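Local atomic coordinates of hypothetical protein (PDB entry 4JX0), a protein that is of unknown function but binds magnesium and joins a BT_3987-like N-terminal domain to a C-terminal F5/F8 type C (discoidin-like) domain. Residues L37-Y42 with R161-Y166; S68-V73 with E121-V126; I195-D200 with N226-I231; V260-P265 with T295-E300. One frame throughout, in Å; residues are numbered along the deposited sequence.

Contact 1. Residues L37-Y42 with R161-Y166; sequences LVYLGY and RTRSSY
Arg163 and Tyr166 close on the ring of Tyr42 from its two faces. Arg163 lays NH1 over one face, 3.3 Å from Tyr42 CZ, and the guanidinium plane is tilted 44° against the ring. This is a cation-pi contact, with Arg163 CZ 4.6 Å from the centroid of the Tyr42 ring. The same NH1 also gives a weak hydrogen bond to the backbone O of Tyr42. On the opposite face Tyr166 brings its edge, CE2 lying 4.1 Å from Tyr42 CG, in a T-shaped pair with planes at 88°. With CG between backbone N and carbonyl carbon (chi1 58°), the Tyr42 ring is set between Arg163 and Tyr166. Leu40 adds CD2 against CB of Tyr166, the two side chains crossing at about a right angle. One short backbone bond, Leu40 N to Arg163 O at 2.8 Å, ties the strand to the loop, and CB of Tyr39 touches that same oxygen. Further out, Asp24 holds Arg163 NE in a salt bridge, Thr48 binds the hydroxyl of Tyr166, and Phe69 packs edge-to-face with the Tyr166 ring. Strand end and turn thus meet around Tyr42 in the BT_3987-like N-terminal domain, a beta-rich member of the E-set clan.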
loop_
_atom_site.group_PDB
_atom_site.type_symbol
_atom_site.label_atom_id
_atom_site.label_comp_id
_atom_site.label_asym_id
_atom_site.label_seq_id
_atom_site.Cartn_x
_atom_site.Cartn_y
_atom_site.Cartn_z
ATOM N N LEU A 37 -22.512 22.854 -15.389
ATOM C CA LEU A 37 -21.376 21.994 -15.711
ATOM C C LEU A 37 -21.397 20.730 -14.883
ATOM O O LEU A 37 -21.736 20.785 -13.706
ATOM C CB LEU A 37 -20.055 22.741 -15.490
ATOM C CG LEU A 37 -19.894 24.054 -16.241
ATOM C CD1 LEU A 37 -18.693 24.815 -15.751
ATOM C CD2 LEU A 37 -19.804 23.825 -17.729
ATOM N N VAL A 38 -21.035 19.592 -15.510
ATOM C CA VAL A 38 -20.914 18.281 -14.862
ATOM C C VAL A 38 -19.416 17.977 -14.816
ATOM O O VAL A 38 -18.739 18.094 -15.835
ATOM C CB VAL A 38 -21.722 17.172 -15.580
ATOM C CG1 VAL A 38 -21.634 15.855 -14.822
ATOM C CG2 VAL A 38 -23.176 17.590 -15.751
ATOM N N TYR A 39 -18.881 17.641 -13.642
ATOM C CA TYR A 39 -17.444 17.421 -13.513
ATOM C C TYR A 39 -17.121 16.446 -12.387
ATOM O O TYR A 39 -18.008 16.034 -11.639
ATOM C CB TYR A 39 -16.741 18.780 -13.284
ATOM C CG TYR A 39 -17.146 19.491 -12.009
ATOM C CD1 TYR A 39 -18.344 20.191 -11.932
ATOM C CD2 TYR A 39 -16.310 19.514 -10.904
ATOM C CE1 TYR A 39 -18.723 20.845 -10.763
ATOM C CE2 TYR A 39 -16.668 20.181 -9.739
ATOM C CZ TYR A 39 -17.872 20.858 -9.675
ATOM O OH TYR A 39 -18.256 21.510 -8.525
ATOM N N LEU A 40 -15.837 16.081 -12.289
ATOM C CA LEU A 40 -15.321 15.146 -11.294
ATOM C C LEU A 40 -14.938 15.870 -9.989
ATOM O O LEU A 40 -14.166 16.836 -10.010
ATOM C CB LEU A 40 -14.089 14.401 -11.871
ATOM C CG LEU A 40 -14.243 12.933 -12.205
ATOM C CD1 LEU A 40 -15.358 12.710 -13.144
ATOM C CD2 LEU A 40 -12.970 12.410 -12.847
ATOM N N GLY A 41 -15.458 15.373 -8.870
ATOM C CA GLY A 41 -15.150 15.888 -7.541
ATOM C C GLY A 41 -13.972 15.144 -6.935
ATOM O O GLY A 41 -14.037 13.922 -6.773
ATOM N N TYR A 42 -12.866 15.852 -6.641
ATOM C CA TYR A 42 -11.679 15.235 -6.042
ATOM C C TYR A 42 -10.765 16.276 -5.415
ATOM O O TYR A 42 -10.637 17.384 -5.942
ATOM C CB TYR A 42 -10.881 14.414 -7.074
ATOM C CG TYR A 42 -10.410 15.196 -8.281
ATOM C CD1 TYR A 42 -11.187 15.277 -9.425
ATOM C CD2 TYR A 42 -9.160 15.811 -8.298
ATOM C CE1 TYR A 42 -10.758 15.987 -10.545
ATOM C CE2 TYR A 42 -8.723 16.532 -9.407
ATOM C CZ TYR A 42 -9.537 16.639 -10.523
ATOM O OH TYR A 42 -9.113 17.304 -11.653
ATOM N N ARG A 161 -14.665 21.838 -18.971
ATOM C CA ARG A 161 -13.424 21.789 -19.756
ATOM C C ARG A 161 -12.329 21.079 -18.938
ATOM O O ARG A 161 -11.766 20.075 -19.383
ATOM C CB ARG A 161 -12.991 23.215 -20.179
ATOM C CG ARG A 161 -13.922 23.820 -21.231
ATOM C CD ARG A 161 -13.834 25.330 -21.346
ATOM N NE ARG A 161 -14.838 25.846 -22.282
ATOM C CZ ARG A 161 -15.011 27.131 -22.595
ATOM N NH1 ARG A 161 -14.239 28.068 -22.048
ATOM N NH2 ARG A 161 -15.956 27.490 -23.457
ATOM N N THR A 162 -12.112 21.571 -17.712
ATOM C CA THR A 162 -11.185 21.014 -16.731
ATOM C C THR A 162 -11.956 20.078 -15.789
ATOM O O THR A 162 -13.182 20.064 -15.835
ATOM C CB THR A 162 -10.548 22.163 -15.963
ATOM O OG1 THR A 162 -11.597 22.956 -15.404
ATOM C CG2 THR A 162 -9.669 23.030 -16.846
ATOM N N ARG A 163 -11.254 19.314 -14.937
ATOM C CA ARG A 163 -11.848 18.375 -13.967
ATOM C C ARG A 163 -12.816 17.351 -14.628
ATOM O O ARG A 163 -13.836 17.002 -14.041
ATOM C CB ARG A 163 -12.550 19.128 -12.815
ATOM C CG ARG A 163 -11.579 19.931 -11.974
ATOM C CD ARG A 163 -12.218 20.632 -10.796
ATOM N NE ARG A 163 -11.211 21.164 -9.869
ATOM C CZ ARG A 163 -10.552 20.456 -8.954
ATOM N NH1 ARG A 163 -10.785 19.153 -8.814
ATOM N NH2 ARG A 163 -9.660 21.046 -8.164
ATOM N N SER A 164 -12.482 16.870 -15.837
ATOM C CA SER A 164 -13.271 15.866 -16.565
ATOM C C SER A 164 -12.498 14.558 -16.797
ATOM O O SER A 164 -13.099 13.594 -17.278
ATOM C CB SER A 164 -13.716 16.419 -17.915
ATOM O OG SER A 164 -12.617 16.826 -18.717
ATOM N N SER A 165 -11.181 14.519 -16.481
ATOM C CA SER A 165 -10.347 13.335 -16.679
ATOM C C SER A 165 -9.544 13.015 -15.418
ATOM O O SER A 165 -9.296 13.902 -14.590
ATOM C CB SER A 165 -9.410 13.538 -17.865
ATOM O OG SER A 165 -8.648 14.727 -17.732
ATOM N N TYR A 166 -9.167 11.735 -15.269
ATOM C CA TYR A 166 -8.415 11.236 -14.115
ATOM C C TYR A 166 -7.343 10.239 -14.544
ATOM O O TYR A 166 -7.521 9.535 -15.538
ATOM C CB TYR A 166 -9.369 10.568 -13.123
ATOM C CG TYR A 166 -8.879 10.585 -11.697
ATOM C CD1 TYR A 166 -8.062 9.578 -11.211
ATOM C CD2 TYR A 166 -9.298 11.560 -10.811
ATOM C CE1 TYR A 166 -7.636 9.570 -9.889
ATOM C CE2 TYR A 166 -8.904 11.544 -9.479
ATOM C CZ TYR A 166 -8.072 10.549 -9.019
ATOM O OH TYR A 166 -7.670 10.605 -7.710
#

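Contact 2. Residues S68-V73 with E121-V126; sequences SFKVKV and ELETTV
Lys70 reaches across to Glu123 with the outer half of its chain, CD, CE and NZ. Its CB and CG leave the strand with CG anti to the backbone N (chi1 -167°), and Lys70 CG passes 4.0 Å from the carbonyl O of Thr124. Lys70 CD then lies 3.7 Å from Glu123 OE1. A bend at chi3 (78°) turns the chain, so that Lys70 CE comes to 3.8 Å from Glu123 OE2 and NZ ends in a long salt bridge to that oxygen. Much of the meeting is therefore methylene against carboxylate, on a face where Thr125 and Lys72 also stand. The backbones form an antiparallel ladder in the large mixed sheet of the BT_3987-like N-terminal domain: Phe69 and Val126 make a hydrogen-bonded pair, as do Val71 and Thr124, while Lys70 faces Thr125 and Lys72 faces Glu123 in non-hydrogen-bonded pairs. Beyond the last bridge, Val73 N bonds Leu122 O at 3.1 Å, where the second segment is still loop. On the other face, Val71 CG2 meets Val126 CG2 at 3.6 Å, and Phe69 CB touches the same Val126 methyl at 3.9 Å. Leu85 of strand 81-87 packs on both Phe69 and Val126, and Leu148 of strand 142-150 on Val71.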
loop_
_atom_site.group_PDB
_atom_site.type_symbol
_atom_site.label_atom_id
_atom_site.label_comp_id
_atom_site.label_asym_id
_atom_site.label_seq_id
_atom_site.Cartn_x
_atom_site.Cartn_y
_atom_site.Cartn_z
ATOM N N SER A 68 -14.138 4.465 -6.439
ATOM C CA SER A 68 -15.371 5.246 -6.520
ATOM C C SER A 68 -15.026 6.722 -6.739
ATOM O O SER A 68 -14.251 7.284 -5.968
ATOM C CB SER A 68 -16.197 5.058 -5.256
ATOM O OG SER A 68 -17.510 5.559 -5.438
ATOM N N PHE A 69 -15.564 7.332 -7.818
ATOM C CA PHE A 69 -15.330 8.731 -8.177
ATOM C C PHE A 69 -16.591 9.549 -7.999
ATOM O O PHE A 69 -17.638 9.143 -8.491
ATOM C CB PHE A 69 -14.881 8.831 -9.638
ATOM C CG PHE A 69 -13.573 8.151 -9.927
ATOM C CD1 PHE A 69 -12.370 8.817 -9.733
ATOM C CD2 PHE A 69 -13.540 6.842 -10.377
ATOM C CE1 PHE A 69 -11.162 8.186 -9.986
ATOM C CE2 PHE A 69 -12.324 6.218 -10.645
ATOM C CZ PHE A 69 -11.143 6.889 -10.435
ATOM N N LYS A 70 -16.488 10.715 -7.346
ATOM C CA LYS A 70 -17.625 11.616 -7.138
ATOM C C LYS A 70 -17.859 12.447 -8.399
ATOM O O LYS A 70 -16.892 12.959 -8.969
ATOM C CB LYS A 70 -17.345 12.536 -5.941
ATOM C CG LYS A 70 -18.563 13.289 -5.434
ATOM C CD LYS A 70 -18.369 13.814 -4.001
ATOM C CE LYS A 70 -17.511 15.053 -3.935
ATOM N NZ LYS A 70 -17.284 15.495 -2.535
ATOM N N VAL A 71 -19.114 12.568 -8.851
ATOM C CA VAL A 71 -19.455 13.359 -10.036
ATOM C C VAL A 71 -20.391 14.462 -9.591
ATOM O O VAL A 71 -21.494 14.160 -9.147
ATOM C CB VAL A 71 -20.074 12.510 -11.168
ATOM C CG1 VAL A 71 -20.319 13.364 -12.412
ATOM C CG2 VAL A 71 -19.198 11.304 -11.496
ATOM N N LYS A 72 -19.961 15.729 -9.705
ATOM C CA LYS A 72 -20.752 16.885 -9.286
ATOM C C LYS A 72 -21.399 17.612 -10.482
ATOM O O LYS A 72 -20.902 17.531 -11.599
ATOM C CB LYS A 72 -19.850 17.880 -8.524
ATOM C CG LYS A 72 -19.207 17.318 -7.259
ATOM C CD LYS A 72 -18.169 18.259 -6.642
ATOM C CE LYS A 72 -18.781 19.396 -5.868
ATOM N NZ LYS A 72 -17.744 20.264 -5.248
ATOM N N VAL A 73 -22.499 18.335 -10.218
ATOM C CA VAL A 73 -23.186 19.215 -11.167
ATOM C C VAL A 73 -23.268 20.573 -10.451
ATOM O O VAL A 73 -23.464 20.604 -9.232
ATOM C CB VAL A 73 -24.552 18.685 -11.681
ATOM C CG1 VAL A 73 -25.560 18.524 -10.559
ATOM C CG2 VAL A 73 -25.110 19.571 -12.793
ATOM N N GLU A 121 -30.634 16.370 -7.518
ATOM C CA GLU A 121 -29.374 16.034 -6.853
ATOM C C GLU A 121 -28.226 16.874 -7.389
ATOM O O GLU A 121 -28.294 17.374 -8.516
ATOM C CB GLU A 121 -29.014 14.551 -7.049
ATOM C CG GLU A 121 -29.976 13.561 -6.426
ATOM C CD GLU A 121 -29.443 12.143 -6.428
ATOM O OE1 GLU A 121 -28.914 11.711 -7.477
ATOM O OE2 GLU A 121 -29.550 11.464 -5.382
ATOM N N LEU A 122 -27.163 17.000 -6.579
ATOM C CA LEU A 122 -25.934 17.712 -6.930
ATOM C C LEU A 122 -24.740 16.754 -7.099
ATOM O O LEU A 122 -23.717 17.180 -7.635
ATOM C CB LEU A 122 -25.591 18.765 -5.863
ATOM C CG LEU A 122 -26.451 20.026 -5.846
ATOM C CD1 LEU A 122 -26.179 20.827 -4.596
ATOM C CD2 LEU A 122 -26.206 20.899 -7.077
ATOM N N GLU A 123 -24.836 15.493 -6.615
ATOM C CA GLU A 123 -23.730 14.540 -6.697
ATOM C C GLU A 123 -24.207 13.126 -6.987
ATOM O O GLU A 123 -25.361 12.778 -6.741
ATOM C CB GLU A 123 -22.933 14.503 -5.375
ATOM C CG GLU A 123 -22.484 15.853 -4.831
ATOM C CD GLU A 123 -21.627 15.799 -3.575
ATOM O OE1 GLU A 123 -21.752 14.819 -2.805
ATOM O OE2 GLU A 123 -20.858 16.759 -3.339
ATOM N N THR A 124 -23.287 12.306 -7.491
ATOM C CA THR A 124 -23.480 10.870 -7.717
ATOM C C THR A 124 -22.075 10.230 -7.711
ATOM O O THR A 124 -21.083 10.934 -7.489
ATOM C CB THR A 124 -24.305 10.578 -8.994
ATOM O OG1 THR A 124 -24.823 9.254 -8.909
ATOM C CG2 THR A 124 -23.504 10.716 -10.276
ATOM N N THR A 125 -21.997 8.913 -7.923
ATOM C CA THR A 125 -20.719 8.213 -7.981
ATOM C C THR A 125 -20.695 7.296 -9.193
ATOM O O THR A 125 -21.731 6.751 -9.585
ATOM C CB THR A 125 -20.416 7.410 -6.680
ATOM O OG1 THR A 125 -21.497 6.531 -6.385
ATOM C CG2 THR A 125 -20.143 8.300 -5.484
ATOM N N VAL A 126 -19.495 7.115 -9.757
ATOM C CA VAL A 126 -19.225 6.224 -10.881
ATOM C C VAL A 126 -18.073 5.330 -10.422
ATOM O O VAL A 126 -17.159 5.817 -9.755
ATOM C CB VAL A 126 -18.956 6.971 -12.203
ATOM C CG1 VAL A 126 -20.223 7.654 -12.694
ATOM C CG2 VAL A 126 -17.831 7.982 -12.063
#

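Contact 3. Residues I195-D200 with N226-I231; sequences ISFKSD and NYLTII
Asp200 overlaps the ring of Tyr227, its carboxylate only 13° from parallel to the ring plane, with OD1 over one face and toward the rim. CB of Asp200 follows the same ring, 3.6 Å from Tyr227 CE2. Asp200 OD1 also accepts the backbone N of Tyr227 at 3.1 Å, on its syn side but 35° out of the carboxylate plane, while OD2 takes a weak bond from Asn226 ND2. One good N-H bond and one weak one thus hold the carboxylate at the end of the strand. The Asp200 CG position between backbone N and carbonyl carbon (chi1 59°) brings it over the neighbouring strand. Next to it, Ser199 OG lies 2.7 Å from Tyr227 O, with Ile201 O also near the hydroxyl. Backbone pairs Ser196-Ile231 and Lys198-Thr229 carry the antiparallel ladder, each with two bonds. On one face, Lys198 lays CG against Ile231 CD1, 3.5 Å away. On the other, Phe197 and Ile230 lie side by side, Phe197 CE2 3.9 Å from Ile230 CG1, and Leu228 CD1 meets Phe197 CD2. Phe197 and Ile230 both rest on Val316, one residue beyond the magnesium ligand Glu315. Strand 196-199 is an outer strand of its five-stranded antiparallel sheet; strand 227-232 separates it from strand 296-304, and strand 312-319 of the second sheet packs against the Phe197 face, a beta sandwich consistent with the F5/F8 type C (discoidin-like) domain.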
loop_
_atom_site.group_PDB
_atom_site.type_symbol
_atom_site.label_atom_id
_atom_site.label_comp_id
_atom_site.label_asym_id
_atom_site.label_seq_id
_atom_site.Cartn_x
_atom_site.Cartn_y
_atom_site.Cartn_z
ATOM N N ILE A 195 25.585 -13.713 16.302
ATOM C CA ILE A 195 24.844 -12.708 15.531
ATOM C C ILE A 195 25.331 -11.293 15.891
ATOM O O ILE A 195 25.624 -11.013 17.050
ATOM C CB ILE A 195 23.312 -12.854 15.766
ATOM C CG1 ILE A 195 22.809 -14.185 15.185
ATOM C CG2 ILE A 195 22.535 -11.661 15.166
ATOM C CD1 ILE A 195 21.323 -14.449 15.400
ATOM N N SER A 196 25.389 -10.408 14.885
ATOM C CA SER A 196 25.736 -8.990 15.028
ATOM C C SER A 196 24.501 -8.187 14.621
ATOM O O SER A 196 23.675 -8.692 13.853
ATOM C CB SER A 196 26.950 -8.622 14.170
ATOM O OG SER A 196 27.764 -9.743 13.860
ATOM N N PHE A 197 24.352 -6.962 15.144
ATOM C CA PHE A 197 23.190 -6.127 14.859
ATOM C C PHE A 197 23.580 -4.737 14.396
ATOM O O PHE A 197 24.568 -4.171 14.868
ATOM C CB PHE A 197 22.316 -5.995 16.104
ATOM C CG PHE A 197 21.836 -7.303 16.678
ATOM C CD1 PHE A 197 22.577 -7.966 17.644
ATOM C CD2 PHE A 197 20.632 -7.855 16.276
ATOM C CE1 PHE A 197 22.134 -9.172 18.181
ATOM C CE2 PHE A 197 20.197 -9.070 16.804
ATOM C CZ PHE A 197 20.953 -9.723 17.750
ATOM N N LYS A 198 22.771 -4.175 13.494
ATOM C CA LYS A 198 22.937 -2.816 12.989
ATOM C C LYS A 198 21.574 -2.149 12.990
ATOM O O LYS A 198 20.559 -2.820 12.796
ATOM C CB LYS A 198 23.582 -2.801 11.589
ATOM C CG LYS A 198 25.088 -3.029 11.635
ATOM C CD LYS A 198 25.763 -2.950 10.260
ATOM C CE LYS A 198 26.233 -1.553 9.908
ATOM N NZ LYS A 198 26.965 -1.517 8.612
ATOM N N SER A 199 21.541 -0.848 13.261
ATOM C CA SER A 199 20.299 -0.081 13.281
ATOM C C SER A 199 20.580 1.412 13.084
ATOM O O SER A 199 21.656 1.900 13.442
ATOM C CB SER A 199 19.562 -0.302 14.595
ATOM O OG SER A 199 18.360 0.448 14.629
ATOM N N ASP A 200 19.601 2.136 12.529
ATOM C CA ASP A 200 19.730 3.584 12.341
ATOM C C ASP A 200 19.445 4.345 13.638
ATOM O O ASP A 200 19.798 5.518 13.716
ATOM C CB ASP A 200 18.813 4.103 11.227
ATOM C CG ASP A 200 17.341 3.852 11.441
ATOM O OD1 ASP A 200 17.000 2.848 12.116
ATOM O OD2 ASP A 200 16.526 4.658 10.940
ATOM N N ASN A 226 12.562 3.517 11.081
ATOM C CA ASN A 226 13.630 2.800 11.782
ATOM C C ASN A 226 13.628 1.337 11.385
ATOM O O ASN A 226 12.580 0.800 11.007
ATOM C CB ASN A 226 13.501 2.894 13.303
ATOM C CG ASN A 226 13.519 4.280 13.879
ATOM O OD1 ASN A 226 12.645 4.646 14.667
ATOM N ND2 ASN A 226 14.534 5.060 13.575
ATOM N N TYR A 227 14.794 0.694 11.481
ATOM C CA TYR A 227 14.948 -0.720 11.153
ATOM C C TYR A 227 15.909 -1.402 12.125
ATOM O O TYR A 227 16.654 -0.738 12.854
ATOM C CB TYR A 227 15.459 -0.889 9.704
ATOM C CG TYR A 227 16.823 -0.268 9.457
ATOM C CD1 TYR A 227 17.993 -0.973 9.719
ATOM C CD2 TYR A 227 16.940 1.034 8.984
ATOM C CE1 TYR A 227 19.247 -0.400 9.508
ATOM C CE2 TYR A 227 18.188 1.611 8.755
ATOM C CZ TYR A 227 19.342 0.894 9.030
ATOM O OH TYR A 227 20.593 1.442 8.829
ATOM N N LEU A 228 15.911 -2.741 12.086
ATOM C CA LEU A 228 16.807 -3.587 12.867
ATOM C C LEU A 228 17.362 -4.658 11.953
ATOM O O LEU A 228 16.578 -5.471 11.460
ATOM C CB LEU A 228 16.052 -4.210 14.046
ATOM C CG LEU A 228 16.788 -5.278 14.866
ATOM C CD1 LEU A 228 18.066 -4.724 15.491
ATOM C CD2 LEU A 228 15.880 -5.848 15.922
ATOM N N THR A 229 18.690 -4.662 11.711
ATOM C CA THR A 229 19.329 -5.649 10.841
ATOM C C THR A 229 20.016 -6.719 11.666
ATOM O O THR A 229 20.737 -6.401 12.602
ATOM C CB THR A 229 20.335 -4.999 9.884
ATOM O OG1 THR A 229 19.765 -3.829 9.321
ATOM C CG2 THR A 229 20.744 -5.925 8.751
ATOM N N ILE A 230 19.793 -7.986 11.303
ATOM C CA ILE A 230 20.406 -9.168 11.912
ATOM C C ILE A 230 21.482 -9.585 10.944
ATOM O O ILE A 230 21.155 -9.846 9.789
ATOM C CB ILE A 230 19.353 -10.303 12.147
ATOM C CG1 ILE A 230 18.526 -10.055 13.422
ATOM C CG2 ILE A 230 20.021 -11.684 12.215
ATOM C CD1 ILE A 230 17.760 -8.798 13.437
ATOM N N ILE A 231 22.747 -9.654 11.381
ATOM C CA ILE A 231 23.850 -10.035 10.503
ATOM C C ILE A 231 24.420 -11.360 10.986
ATOM O O ILE A 231 24.927 -11.431 12.102
ATOM C CB ILE A 231 24.923 -8.917 10.458
ATOM C CG1 ILE A 231 24.305 -7.565 10.023
ATOM C CG2 ILE A 231 26.065 -9.299 9.511
ATOM C CD1 ILE A 231 24.974 -6.405 10.565
#

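Contact 4. Residues V260-P265 with T295-E300; sequences VMVETP and TKVRFE
Strands 260-263 and 296-300 run antiparallel at 158°, their axes 4.7 Å apart. They are neighbours in the five-stranded sheet of a beta sandwich, consistent with the F5/F8 type C (discoidin-like) domain. Met261 and Arg298 exchange two backbone bonds, and Glu263 N binds Lys296 O at 2.9 Å. Toward the sandwich interior, Val260 CG1 lies 3.8 Å from Val297 CG1, while its other methyl, Val260 CG2, lies beside Phe299, 4.0 Å from Phe299 CE1; Ile286 of strand 283-294 packs on both Val260 and Phe299. The opposite face mixes charged side chains with Met261. With CG anti to the backbone N (chi1 -164°) and the chain extended, Glu263 runs alongside Lys296, and Glu263 OE1 touches Lys296 CD at 3.5 Å before a long salt bridge to NZ. Arg298 points its end away from Met261; NE bonds Thr229, and the guanidinium makes cation-pi contacts with Trp269 and Tyr227. Glu300 is paired with Arg259 in a salt bridge, and its carboxylate lies against CG of the selenomethionine at 261. At the far end, Thr295 N donates to Glu263 O at 3.2 Å, and Thr295 OG1 lies 2.9 Å from Glu263 OE1.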
loop_
_atom_site.group_PDB
_atom_site.type_symbol
_atom_site.label_atom_id
_atom_site.label_comp_id
_atom_site.label_asym_id
_atom_site.label_seq_id
_atom_site.Cartn_x
_atom_site.Cartn_y
_atom_site.Cartn_z
ATOM N N VAL A 260 9.510 -8.170 6.707
ATOM C CA VAL A 260 10.741 -8.950 6.849
ATOM C C VAL A 260 11.523 -8.969 5.517
ATOM O O VAL A 260 11.158 -9.711 4.595
ATOM C CB VAL A 260 10.434 -10.392 7.347
ATOM C CG1 VAL A 260 11.724 -11.159 7.634
ATOM C CG2 VAL A 260 9.547 -10.364 8.584
HETATM N N MSE A 261 12.624 -8.181 5.444
HETATM C CA MSE A 261 13.528 -8.141 4.279
HETATM C C MSE A 261 14.626 -9.161 4.479
HETATM O O MSE A 261 15.123 -9.286 5.595
HETATM C CB MSE A 261 14.178 -6.759 4.119
HETATM C CG MSE A 261 13.213 -5.592 4.110
HETATM SE SE MSE A 261 11.907 -5.684 2.687
HETATM C CE MSE A 261 13.081 -5.549 1.163
ATOM N N VAL A 262 15.043 -9.859 3.424
ATOM C CA VAL A 262 16.089 -10.877 3.534
ATOM C C VAL A 262 17.153 -10.642 2.483
ATOM O O VAL A 262 16.815 -10.602 1.306
ATOM C CB VAL A 262 15.468 -12.282 3.381
ATOM C CG1 VAL A 262 16.540 -13.359 3.432
ATOM C CG2 VAL A 262 14.408 -12.528 4.448
ATOM N N GLU A 263 18.438 -10.530 2.902
ATOM C CA GLU A 263 19.560 -10.383 1.977
ATOM C C GLU A 263 19.986 -11.755 1.556
ATOM O O GLU A 263 20.483 -12.541 2.373
ATOM C CB GLU A 263 20.754 -9.619 2.574
ATOM C CG GLU A 263 21.733 -9.150 1.502
ATOM C CD GLU A 263 23.024 -8.532 2.001
ATOM O OE1 GLU A 263 23.675 -9.141 2.880
ATOM O OE2 GLU A 263 23.415 -7.466 1.473
ATOM N N THR A 264 19.819 -12.036 0.269
ATOM C CA THR A 264 20.153 -13.328 -0.321
ATOM C C THR A 264 21.689 -13.468 -0.486
ATOM O O THR A 264 22.424 -12.482 -0.327
ATOM C CB THR A 264 19.414 -13.438 -1.659
ATOM O OG1 THR A 264 19.791 -12.326 -2.477
ATOM C CG2 THR A 264 17.893 -13.460 -1.481
ATOM N N PRO A 265 22.202 -14.669 -0.824
ATOM C CA PRO A 265 23.661 -14.814 -0.992
ATOM C C PRO A 265 24.271 -13.940 -2.105
ATOM O O PRO A 265 25.445 -13.586 -1.997
ATOM C CB PRO A 265 23.827 -16.304 -1.318
ATOM C CG PRO A 265 22.604 -16.962 -0.744
ATOM C CD PRO A 265 21.520 -15.964 -1.025
ATOM N N THR A 295 22.252 -14.164 4.440
ATOM C CA THR A 295 23.402 -13.568 5.113
ATOM C C THR A 295 22.921 -12.577 6.174
ATOM O O THR A 295 23.526 -12.492 7.244
ATOM C CB THR A 295 24.308 -12.899 4.080
ATOM O OG1 THR A 295 23.526 -12.031 3.252
ATOM C CG2 THR A 295 25.016 -13.912 3.212
ATOM N N LYS A 296 21.850 -11.817 5.864
ATOM C CA LYS A 296 21.246 -10.842 6.767
ATOM C C LYS A 296 19.717 -10.847 6.657
ATOM O O LYS A 296 19.167 -11.214 5.620
ATOM C CB LYS A 296 21.737 -9.414 6.454
ATOM C CG LYS A 296 23.231 -9.205 6.399
ATOM C CD LYS A 296 23.544 -7.752 6.064
ATOM C CE LYS A 296 25.011 -7.513 5.808
ATOM N NZ LYS A 296 25.233 -6.243 5.070
ATOM N N VAL A 297 19.046 -10.374 7.715
ATOM C CA VAL A 297 17.585 -10.206 7.775
ATOM C C VAL A 297 17.338 -8.832 8.401
ATOM O O VAL A 297 17.990 -8.505 9.390
ATOM C CB VAL A 297 16.876 -11.347 8.551
ATOM C CG1 VAL A 297 15.371 -11.102 8.640
ATOM C CG2 VAL A 297 17.160 -12.695 7.904
ATOM N N ARG A 298 16.442 -8.021 7.820
ATOM C CA ARG A 298 16.158 -6.664 8.292
ATOM C C ARG A 298 14.668 -6.479 8.527
ATOM O O ARG A 298 13.861 -6.664 7.613
ATOM C CB ARG A 298 16.678 -5.618 7.277
ATOM C CG ARG A 298 16.455 -4.151 7.659
ATOM C CD ARG A 298 17.018 -3.216 6.608
ATOM N NE ARG A 298 18.483 -3.233 6.607
ATOM C CZ ARG A 298 19.258 -2.559 5.760
ATOM N NH1 ARG A 298 18.717 -1.793 4.815
ATOM N NH2 ARG A 298 20.583 -2.646 5.850
ATOM N N PHE A 299 14.309 -6.061 9.741
ATOM C CA PHE A 299 12.925 -5.817 10.122
ATOM C C PHE A 299 12.633 -4.345 9.924
ATOM O O PHE A 299 13.380 -3.514 10.442
ATOM C CB PHE A 299 12.695 -6.233 11.575
ATOM C CG PHE A 299 12.943 -7.703 11.793
ATOM C CD1 PHE A 299 12.019 -8.647 11.371
ATOM C CD2 PHE A 299 14.090 -8.145 12.433
ATOM C CE1 PHE A 299 12.243 -10.004 11.578
ATOM C CE2 PHE A 299 14.318 -9.505 12.624
ATOM C CZ PHE A 299 13.397 -10.425 12.190
ATOM N N GLU A 300 11.586 -4.019 9.149
ATOM C CA GLU A 300 11.202 -2.639 8.840
ATOM C C GLU A 300 9.729 -2.405 9.155
ATOM O O GLU A 300 8.972 -3.355 9.321
ATOM C CB GLU A 300 11.446 -2.341 7.345
ATOM C CG GLU A 300 12.861 -2.601 6.864
ATOM C CD GLU A 300 13.077 -2.353 5.385
ATOM O OE1 GLU A 300 12.132 -2.590 4.597
ATOM O OE2 GLU A 300 14.206 -1.965 5.007
#

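Overall arrangement
From the N terminus, strand 36-41 opens the long loop that contact 1 closes, its segments 119 residues apart at their nearest ends. Contact 2 (68-73 with 121-126) is nested inside it, closing a shorter loop. The two share one mixed sheet, where strands 36-41 and 66-73 are neighbours, Tyr39 O to Lys72 N and Gly41 N to Lys70 O joining them. The chain then passes to the second domain, where contacts 3 and 4 follow in series, each closing its own loop; strands 227-232 and 296-304 are adjacent, so Ile230 N meets Val297 O. The two pairs lie on opposite sides of the chain's centre, contacts 1 and 3 having centres about 49 Å apart.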